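Local coordinates for protein N-acetyltransferase (Trypanosoma brucei, PDB 3I3G) that probably acetylates glucosamine 6-phosphate with acetyl-CoA, an early step on the route to UDP-N-acetylglucosamine, at residues 116-121 against 142-147. Residues are numbered along the deposited sequence; the frame is centred on the assembly and turned at random. Where two conformers were deposited one is given.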
loop_
_atom_site.group_PDB
_atom_site.type_symbol
_atom_site.label_atom_id
_atom_site.label_comp_id
_atom_site.label_asym_id
_atom_site.label_seq_id
_atom_site.Cartn_x
_atom_site.Cartn_y
_atom_site.Cartn_z
ATOM N N ALA A 116 20.219 -5.259 -1.443
ATOM C CA ALA A 116 20.067 -5.509 -2.873
ATOM C C ALA A 116 18.598 -5.478 -3.290
ATOM O O ALA A 116 18.241 -4.865 -4.295
ATOM C CB ALA A 116 20.702 -6.839 -3.250
ATOM N N LEU A 117 17.753 -6.146 -2.513
ATOM C CA LEU A 117 16.322 -6.188 -2.797
ATOM C C LEU A 117 15.703 -4.794 -2.775
ATOM O O LEU A 117 15.009 -4.398 -3.711
ATOM C CB LEU A 117 15.604 -7.102 -1.799
ATOM C CG LEU A 117 15.776 -8.607 -2.022
ATOM C CD1 LEU A 117 15.324 -9.395 -0.801
ATOM C CD2 LEU A 117 15.018 -9.049 -3.261
ATOM N N ILE A 118 15.959 -4.050 -1.702
ATOM C CA ILE A 118 15.404 -2.707 -1.556
ATOM C C ILE A 118 15.854 -1.778 -2.683
ATOM O O ILE A 118 15.040 -1.079 -3.284
ATOM C CB ILE A 118 15.774 -2.086 -0.197
ATOM C CG1 ILE A 118 15.194 -2.924 0.945
ATOM C CG2 ILE A 118 15.275 -0.652 -0.115
ATOM C CD1 ILE A 118 13.683 -3.061 0.906
ATOM N N MET A 119 17.154 -1.772 -2.962
ATOM C CA MET A 119 17.697 -0.939 -4.029
ATOM C C MET A 119 17.048 -1.278 -5.366
ATOM O O MET A 119 16.697 -0.387 -6.139
ATOM C CB MET A 119 19.216 -1.102 -4.121
ATOM C CG MET A 119 19.976 -0.532 -2.934
ATOM S SD MET A 119 19.755 1.250 -2.750
ATOM C CE MET A 119 18.050 1.331 -2.207
ATOM N N ASP A 120 16.886 -2.570 -5.630
ATOM C CA ASP A 120 16.252 -3.027 -6.860
ATOM C C ASP A 120 14.857 -2.429 -7.004
ATOM O O ASP A 120 14.510 -1.885 -8.051
ATOM C CB ASP A 120 16.165 -4.555 -6.883
ATOM C CG ASP A 120 15.642 -5.091 -8.203
ATOM O OD1 ASP A 120 16.231 -4.767 -9.256
ATOM O OD2 ASP A 120 14.646 -5.843 -8.189
ATOM N N LEU A 121 14.060 -2.534 -5.944
ATOM C CA LEU A 121 12.693 -2.029 -5.966
ATOM C C LEU A 121 12.659 -0.511 -6.108
ATOM O O LEU A 121 11.755 0.042 -6.737
ATOM C CB LEU A 121 11.934 -2.468 -4.711
ATOM C CG LEU A 121 11.720 -3.975 -4.565
ATOM C CD1 LEU A 121 10.769 -4.280 -3.418
ATOM C CD2 LEU A 121 11.198 -4.563 -5.867
ATOM N N LEU A 142 14.299 -0.903 11.818
ATOM C CA LEU A 142 14.497 0.495 11.644
ATOM C C LEU A 142 15.920 0.853 11.214
ATOM O O LEU A 142 16.089 1.510 10.238
ATOM C CB LEU A 142 14.122 1.193 12.940
ATOM C CG LEU A 142 13.810 2.652 12.944
ATOM C CD1 LEU A 142 12.827 2.997 11.983
ATOM C CD2 LEU A 142 13.301 3.044 14.331
ATOM N N PRO A 143 16.918 0.419 11.960
ATOM C CA PRO A 143 18.314 0.728 11.647
ATOM C C PRO A 143 18.687 0.334 10.221
ATOM O O PRO A 143 19.367 1.091 9.525
ATOM C CB PRO A 143 19.095 -0.127 12.650
ATOM C CG PRO A 143 18.146 -0.345 13.779
ATOM C CD PRO A 143 16.796 -0.453 13.140
ATOM N N PHE A 144 18.245 -0.846 9.800
ATOM C CA PHE A 144 18.516 -1.339 8.454
ATOM C C PHE A 144 18.049 -0.354 7.386
ATOM O O PHE A 144 18.772 -0.073 6.430
ATOM C CB PHE A 144 17.852 -2.703 8.248
ATOM C CG PHE A 144 17.763 -3.126 6.808
ATOM C CD1 PHE A 144 18.886 -3.570 6.130
ATOM C CD2 PHE A 144 16.552 -3.089 6.136
ATOM C CE1 PHE A 144 18.804 -3.961 4.806
ATOM C CE2 PHE A 144 16.463 -3.480 4.813
ATOM C CZ PHE A 144 17.591 -3.916 4.147
ATOM N N TYR A 145 16.838 0.169 7.553
ATOM C CA TYR A 145 16.269 1.091 6.574
ATOM C C TYR A 145 16.915 2.474 6.618
ATOM O O TYR A 145 17.129 3.101 5.580
ATOM C CB TYR A 145 14.751 1.201 6.748
ATOM C CG TYR A 145 14.006 -0.050 6.338
ATOM C CD1 TYR A 145 13.931 -0.432 5.004
ATOM C CD2 TYR A 145 13.377 -0.849 7.283
ATOM C CE1 TYR A 145 13.253 -1.577 4.624
ATOM C CE2 TYR A 145 12.695 -1.994 6.913
ATOM C CZ TYR A 145 12.636 -2.353 5.583
ATOM O OH TYR A 145 11.959 -3.493 5.209
ATOM N N GLU A 146 17.231 2.950 7.817
ATOM C CA GLU A 146 17.848 4.263 7.966
ATOM C C GLU A 146 19.242 4.297 7.344
ATOM O O GLU A 146 19.688 5.337 6.859
ATOM C CB GLU A 146 17.889 4.688 9.438
ATOM C CG GLU A 146 18.617 3.727 10.361
ATOM C CD GLU A 146 18.468 4.106 11.824
ATOM O OE1 GLU A 146 19.446 3.948 12.585
ATOM O OE2 GLU A 146 17.374 4.568 12.212
ATOM N N LYS A 147 19.927 3.158 7.349
ATOM C CA LYS A 147 21.254 3.084 6.746
ATOM C C LYS A 147 21.165 3.090 5.223
ATOM O O LYS A 147 22.101 3.502 4.540
ATOM C CB LYS A 147 22.017 1.848 7.226
ATOM C CG LYS A 147 23.419 1.744 6.639
ATOM C CD LYS A 147 24.224 0.620 7.267
ATOM C CE LYS A 147 25.644 0.610 6.720
ATOM N NZ LYS A 147 26.482 -0.459 7.331
#
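F144 and Y145, neighbours on the short helix 142-147, both turn the rims of their rings to one aliphatic side chain, I118 of helix 113-127, and these two touches make up the whole contact between 116-121 and 142-147. The case illustrates how two helices can meet through very few side chains: the nearest CA atoms, of I118 and Y145, are 9.0 Å apart, and the distance is spanned by I118, which points across, and by the ends of the two aromatic side chains. F144 is the first residue of its helix to touch. A first torsion of 165° swings the ring away from the backbone N, and its CE2-CZ side meets I118; CE2 lies 4.1 Å from CG1 of I118, which sits at the ring edge and near the ring plane. Y145 follows. The F144 ring presents its CD2 edge to the face of the Y145 ring, with CD2 of F144 3.7 Å above the plane of the tyrosine and over its centre, the two planes steeply inclined. The CD1 methyl of I118 is met by the tyrosine: CD1 is 4.0 Å from CE1 of Y145, again at the edge and near the plane, the two side chains crossing at about a right angle. CG1 of I118 is anti to its carbonyl carbon (chi1 -62°), and CG1 and CD1 each serve one ring. I118 and Y145 also both touch V102 of strand 96-104, in the GNAT fold's mixed sheet, and both touch F150; Y145 also packs on M157 of the second subunit. With 97 Å² buried and no hydrogen bond across it, the contact is a small, purely apolar one, consistent with cohesion by dispersion and the exclusion of water.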